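Long-range contact in mandelate racemase/muconate lactonizing protein (Thermobispora bispora, PDB 3VC5), which probably dehydrates D-glucarate to 5-dehydro-4-deoxy-D-glucarate with the help of magnesium, as a member of the mandelate racemase/muconate lactonizing enzyme family: residues 164-176 with 183-196. Residues are numbered along the deposited sequence; the frame is centred on the assembly and turned at random.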
loop_
_atom_site.group_PDB
_atom_site.type_symbol
_atom_site.label_atom_id
_atom_site.label_comp_id
_atom_site.label_asym_id
_atom_site.label_seq_id
_atom_site.Cartn_x
_atom_site.Cartn_y
_atom_site.Cartn_z
ATOM N N TYR A 164 -19.880 -2.833 -12.413
ATOM C CA TYR A 164 -19.166 -2.803 -13.675
ATOM C C TYR A 164 -19.922 -1.917 -14.659
ATOM O O TYR A 164 -21.147 -1.784 -14.578
ATOM C CB TYR A 164 -18.943 -4.226 -14.262
ATOM C CG TYR A 164 -17.877 -5.023 -13.531
ATOM C CD1 TYR A 164 -16.537 -5.001 -13.963
ATOM C CD2 TYR A 164 -18.196 -5.747 -12.396
ATOM C CE1 TYR A 164 -15.548 -5.710 -13.281
ATOM C CE2 TYR A 164 -17.233 -6.466 -11.714
ATOM C CZ TYR A 164 -15.891 -6.417 -12.151
ATOM O OH TYR A 164 -14.944 -7.128 -11.474
ATOM N N SER A 165 -19.193 -1.361 -15.619
ATOM C CA SER A 165 -19.762 -0.573 -16.715
ATOM C C SER A 165 -20.087 -1.448 -17.923
ATOM O O SER A 165 -19.537 -2.553 -18.102
ATOM C CB SER A 165 -18.775 0.529 -17.141
ATOM O OG SER A 165 -17.569 -0.062 -17.607
ATOM N N ALA A 166 -20.993 -0.941 -18.755
ATOM C CA ALA A 166 -21.242 -1.484 -20.072
ATOM C C ALA A 166 -20.156 -0.950 -21.004
ATOM O O ALA A 166 -20.087 0.267 -21.233
ATOM C CB ALA A 166 -22.623 -1.013 -20.568
ATOM N N TYR A 167 -19.334 -1.849 -21.537
ATOM C CA TYR A 167 -18.177 -1.468 -22.364
ATOM C C TYR A 167 -18.625 -1.510 -23.828
ATOM O O TYR A 167 -18.636 -2.557 -24.460
ATOM C CB TYR A 167 -16.995 -2.412 -22.144
ATOM C CG TYR A 167 -15.635 -1.756 -22.359
ATOM C CD1 TYR A 167 -15.459 -0.713 -23.271
ATOM C CD2 TYR A 167 -14.514 -2.225 -21.663
ATOM C CE1 TYR A 167 -14.210 -0.114 -23.445
ATOM C CE2 TYR A 167 -13.246 -1.619 -21.832
ATOM C CZ TYR A 167 -13.099 -0.590 -22.729
ATOM O OH TYR A 167 -11.857 0.058 -22.900
ATOM N N LEU A 168 -19.059 -0.362 -24.336
ATOM C CA LEU A 168 -19.560 -0.280 -25.696
ATOM C C LEU A 168 -18.425 -0.009 -26.684
ATOM O O LEU A 168 -17.462 0.772 -26.406
ATOM C CB LEU A 168 -20.612 0.825 -25.814
ATOM C CG LEU A 168 -21.733 0.885 -24.767
ATOM C CD1 LEU A 168 -22.730 2.022 -25.079
ATOM C CD2 LEU A 168 -22.482 -0.469 -24.689
ATOM N N PHE A 169 -18.583 -0.598 -27.862
ATOM C CA PHE A 169 -17.648 -0.432 -28.954
ATOM C C PHE A 169 -18.400 -0.226 -30.240
ATOM O O PHE A 169 -19.403 -0.901 -30.485
ATOM C CB PHE A 169 -16.841 -1.706 -29.182
ATOM C CG PHE A 169 -15.795 -1.989 -28.119
ATOM C CD1 PHE A 169 -16.143 -2.569 -26.906
ATOM C CD2 PHE A 169 -14.454 -1.697 -28.361
ATOM C CE1 PHE A 169 -15.160 -2.861 -25.926
ATOM C CE2 PHE A 169 -13.457 -1.967 -27.380
ATOM C CZ PHE A 169 -13.809 -2.535 -26.174
ATOM N N TYR A 170 -17.866 0.629 -31.101
ATOM C CA TYR A 170 -18.220 0.538 -32.507
ATOM C C TYR A 170 -17.704 -0.806 -33.015
ATOM O O TYR A 170 -16.640 -1.269 -32.595
ATOM C CB TYR A 170 -17.607 1.686 -33.300
ATOM C CG TYR A 170 -18.102 3.046 -32.901
ATOM C CD1 TYR A 170 -19.345 3.519 -33.349
ATOM C CD2 TYR A 170 -17.315 3.893 -32.132
ATOM C CE1 TYR A 170 -19.791 4.776 -33.006
ATOM C CE2 TYR A 170 -17.750 5.167 -31.795
ATOM C CZ TYR A 170 -18.992 5.605 -32.241
ATOM O OH TYR A 170 -19.432 6.872 -31.914
ATOM N N LYS A 171 -18.498 -1.486 -33.837
ATOM C CA LYS A 171 -18.072 -2.776 -34.361
ATOM C C LYS A 171 -18.723 -3.121 -35.680
ATOM O O LYS A 171 -19.826 -2.655 -35.977
ATOM C CB LYS A 171 -18.370 -3.880 -33.338
ATOM C CG LYS A 171 -19.888 -4.071 -33.076
ATOM C CD LYS A 171 -20.172 -5.144 -32.009
ATOM C CE LYS A 171 -19.773 -6.562 -32.474
ATOM N NZ LYS A 171 -20.574 -7.048 -33.681
ATOM N N TRP A 172 -18.024 -3.916 -36.483
ATOM C CA TRP A 172 -18.619 -4.468 -37.695
ATOM C C TRP A 172 -19.627 -5.537 -37.280
ATOM O O TRP A 172 -19.637 -5.957 -36.116
ATOM C CB TRP A 172 -17.551 -5.066 -38.599
ATOM C CG TRP A 172 -16.514 -4.079 -39.019
ATOM C CD1 TRP A 172 -16.684 -2.725 -39.198
ATOM C CD2 TRP A 172 -15.153 -4.362 -39.353
ATOM N NE1 TRP A 172 -15.491 -2.150 -39.602
ATOM C CE2 TRP A 172 -14.541 -3.135 -39.714
ATOM C CE3 TRP A 172 -14.386 -5.532 -39.383
ATOM C CZ2 TRP A 172 -13.200 -3.051 -40.091
ATOM C CZ3 TRP A 172 -13.054 -5.445 -39.771
ATOM C CH2 TRP A 172 -12.475 -4.209 -40.115
ATOM N N ALA A 173 -20.456 -5.994 -38.222
ATOM C CA ALA A 173 -21.456 -7.016 -37.925
ATOM C C ALA A 173 -20.764 -8.349 -37.618
ATOM O O ALA A 173 -21.299 -9.188 -36.880
ATOM C CB ALA A 173 -22.388 -7.169 -39.101
ATOM N N GLY A 174 -19.575 -8.542 -38.187
ATOM C CA GLY A 174 -18.806 -9.787 -37.981
ATOM C C GLY A 174 -17.424 -9.584 -38.561
ATOM O O GLY A 174 -17.164 -8.544 -39.189
ATOM N N HIS A 175 -16.535 -10.558 -38.365
ATOM C CA HIS A 175 -15.221 -10.529 -39.011
ATOM C C HIS A 175 -15.402 -10.835 -40.480
ATOM O O HIS A 175 -16.167 -11.729 -40.807
ATOM C CB HIS A 175 -14.320 -11.565 -38.363
ATOM C CG HIS A 175 -13.861 -11.143 -37.006
ATOM N ND1 HIS A 175 -12.842 -10.228 -36.815
ATOM C CD2 HIS A 175 -14.341 -11.441 -35.774
ATOM C CE1 HIS A 175 -12.693 -10.007 -35.516
ATOM N NE2 HIS A 175 -13.606 -10.715 -34.865
ATOM N N PRO A 176 -14.731 -10.075 -41.370
ATOM C CA PRO A 176 -14.919 -10.306 -42.806
ATOM C C PRO A 176 -14.610 -11.755 -43.107
ATOM O O PRO A 176 -13.633 -12.296 -42.587
ATOM C CB PRO A 176 -13.861 -9.399 -43.442
ATOM C CG PRO A 176 -13.795 -8.235 -42.495
ATOM C CD PRO A 176 -13.872 -8.904 -41.119
ATOM N N PHE A 183 -24.484 -9.725 -31.766
ATOM C CA PHE A 183 -24.555 -8.365 -31.210
ATOM C C PHE A 183 -25.006 -7.317 -32.222
ATOM O O PHE A 183 -25.591 -6.287 -31.841
ATOM C CB PHE A 183 -23.205 -7.975 -30.593
ATOM C CG PHE A 183 -22.768 -8.932 -29.512
ATOM C CD1 PHE A 183 -23.415 -8.944 -28.278
ATOM C CD2 PHE A 183 -21.763 -9.849 -29.751
ATOM C CE1 PHE A 183 -23.040 -9.851 -27.287
ATOM C CE2 PHE A 183 -21.361 -10.729 -28.767
ATOM C CZ PHE A 183 -21.999 -10.745 -27.540
ATOM N N GLY A 184 -24.749 -7.575 -33.505
ATOM C CA GLY A 184 -25.072 -6.619 -34.570
ATOM C C GLY A 184 -23.934 -5.632 -34.745
ATOM O O GLY A 184 -23.052 -5.494 -33.865
ATOM N N PRO A 185 -23.935 -4.933 -35.882
ATOM C CA PRO A 185 -22.991 -3.835 -36.104
ATOM C C PRO A 185 -23.370 -2.643 -35.225
ATOM O O PRO A 185 -24.533 -2.532 -34.796
ATOM C CB PRO A 185 -23.225 -3.487 -37.579
ATOM C CG PRO A 185 -24.679 -3.816 -37.798
ATOM C CD PRO A 185 -24.924 -5.053 -36.971
ATOM N N ALA A 186 -22.411 -1.750 -34.973
ATOM C CA ALA A 186 -22.691 -0.458 -34.332
ATOM C C ALA A 186 -21.706 0.546 -34.922
ATOM O O ALA A 186 -20.510 0.516 -34.627
ATOM C CB ALA A 186 -22.534 -0.541 -32.812
ATOM N N LEU A 187 -22.203 1.425 -35.779
ATOM C CA LEU A 187 -21.318 2.336 -36.509
ATOM C C LEU A 187 -21.796 3.794 -36.452
ATOM O O LEU A 187 -21.243 4.670 -37.132
ATOM C CB LEU A 187 -21.174 1.864 -37.961
ATOM C CG LEU A 187 -20.604 0.456 -38.177
ATOM C CD1 LEU A 187 -20.800 -0.024 -39.612
ATOM C CD2 LEU A 187 -19.132 0.446 -37.800
ATOM N N ASP A 188 -22.799 4.050 -35.615
ATOM C CA ASP A 188 -23.412 5.376 -35.496
ATOM C C ASP A 188 -24.172 5.441 -34.169
ATOM O O ASP A 188 -24.244 4.433 -33.450
ATOM C CB ASP A 188 -24.323 5.664 -36.694
ATOM C CG ASP A 188 -25.419 4.621 -36.889
ATOM O OD1 ASP A 188 -25.779 3.865 -35.960
ATOM O OD2 ASP A 188 -25.949 4.576 -38.012
ATOM N N PRO A 189 -24.693 6.625 -33.812
ATOM C CA PRO A 189 -25.335 6.771 -32.515
ATOM C C PRO A 189 -26.479 5.784 -32.282
ATOM O O PRO A 189 -26.569 5.223 -31.182
ATOM C CB PRO A 189 -25.842 8.227 -32.550
ATOM C CG PRO A 189 -24.829 8.928 -33.384
ATOM C CD PRO A 189 -24.525 7.933 -34.485
ATOM N N ASP A 190 -27.337 5.575 -33.285
ATOM C CA ASP A 190 -28.426 4.611 -33.163
ATOM C C ASP A 190 -27.911 3.210 -32.834
ATOM O O ASP A 190 -28.458 2.509 -31.965
ATOM C CB ASP A 190 -29.234 4.544 -34.460
ATOM C CG ASP A 190 -30.176 5.725 -34.636
ATOM O OD1 ASP A 190 -30.342 6.556 -33.716
ATOM O OD2 ASP A 190 -30.777 5.812 -35.718
ATOM N N GLY A 191 -26.883 2.788 -33.561
ATOM C CA GLY A 191 -26.313 1.466 -33.366
ATOM C C GLY A 191 -25.693 1.297 -31.985
ATOM O O GLY A 191 -25.820 0.253 -31.379
ATOM N N ILE A 192 -25.010 2.329 -31.492
ATOM C CA ILE A 192 -24.426 2.320 -30.153
ATOM C C ILE A 192 -25.506 2.305 -29.065
ATOM O O ILE A 192 -25.414 1.552 -28.082
ATOM C CB ILE A 192 -23.449 3.525 -29.982
ATOM C CG1 ILE A 192 -22.178 3.297 -30.828
ATOM C CG2 ILE A 192 -23.153 3.835 -28.497
ATOM C CD1 ILE A 192 -21.271 2.170 -30.334
ATOM N N VAL A 193 -26.548 3.115 -29.238
ATOM C CA VAL A 193 -27.650 3.071 -28.300
ATOM C C VAL A 193 -28.291 1.671 -28.308
ATOM O O VAL A 193 -28.636 1.155 -27.249
ATOM C CB VAL A 193 -28.705 4.175 -28.579
ATOM C CG1 VAL A 193 -29.952 3.960 -27.720
ATOM C CG2 VAL A 193 -28.122 5.544 -28.288
ATOM N N ALA A 194 -28.452 1.054 -29.475
ATOM C CA ALA A 194 -29.073 -0.275 -29.514
ATOM C C ALA A 194 -28.196 -1.293 -28.776
ATOM O O ALA A 194 -28.706 -2.160 -28.049
ATOM C CB ALA A 194 -29.323 -0.725 -30.943
ATOM N N GLN A 195 -26.879 -1.182 -28.978
ATOM C CA GLN A 195 -25.930 -2.067 -28.311
ATOM C C GLN A 195 -26.018 -1.899 -26.785
ATOM O O GLN A 195 -26.003 -2.885 -26.030
ATOM C CB GLN A 195 -24.510 -1.774 -28.802
ATOM C CG GLN A 195 -23.434 -2.746 -28.295
ATOM C CD GLN A 195 -22.073 -2.267 -28.731
ATOM O OE1 GLN A 195 -21.719 -2.340 -29.920
ATOM N NE2 GLN A 195 -21.333 -1.717 -27.805
ATOM N N ALA A 196 -26.081 -0.649 -26.333
ATOM C CA ALA A 196 -26.301 -0.342 -24.923
ATOM C C ALA A 196 -27.574 -1.026 -24.370
ATOM O O ALA A 196 -27.548 -1.607 -23.276
ATOM C CB ALA A 196 -26.389 1.165 -24.719
#
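Lys171 and Ala186 form a single antiparallel hydrogen-bonded bridge: Lys171 N reaches Ala186 O at 2.9 Å, and Ala186 N returns a straighter bond to Lys171 O. From CB the Lys171 side chain runs alongside Gly184. A chi1 of 65° tucks CG in between the two backbone branches, 3.6 Å from Gly184 O; CD and CE continue past the same oxygen, CE also coming near Phe183 CB, and bends at chi3 and chi4 bring NZ round to two carbonyls. NZ meets Trp172 O almost head-on at 2.8 Å but comes to Gly184 O, 2.9 Å away, from above the carbonyl plane; Asp181 adds a salt bridge. A methionine in place of Lys171 would probably leave both carbonyls without this donor and Asp181 without its countercharge. Strand 161-169 and helix 189-203 open a beta-alpha-beta unit of the family's modified TIM barrel, the axes of 166-169 and 189-196 running roughly antiparallel (151°). Asp188 N-caps the helix, OD1 accepting from Gly191 N. One turn on, Ile192 CD1 makes a CH-pi contact over one face of the Tyr170 ring, 4.1 Å from its centroid, while Ala186 O sits in plane at the ring edge. Leu168 CD1 packs against Ile192 CG2 and, at 3.8 Å, Ala196 CB.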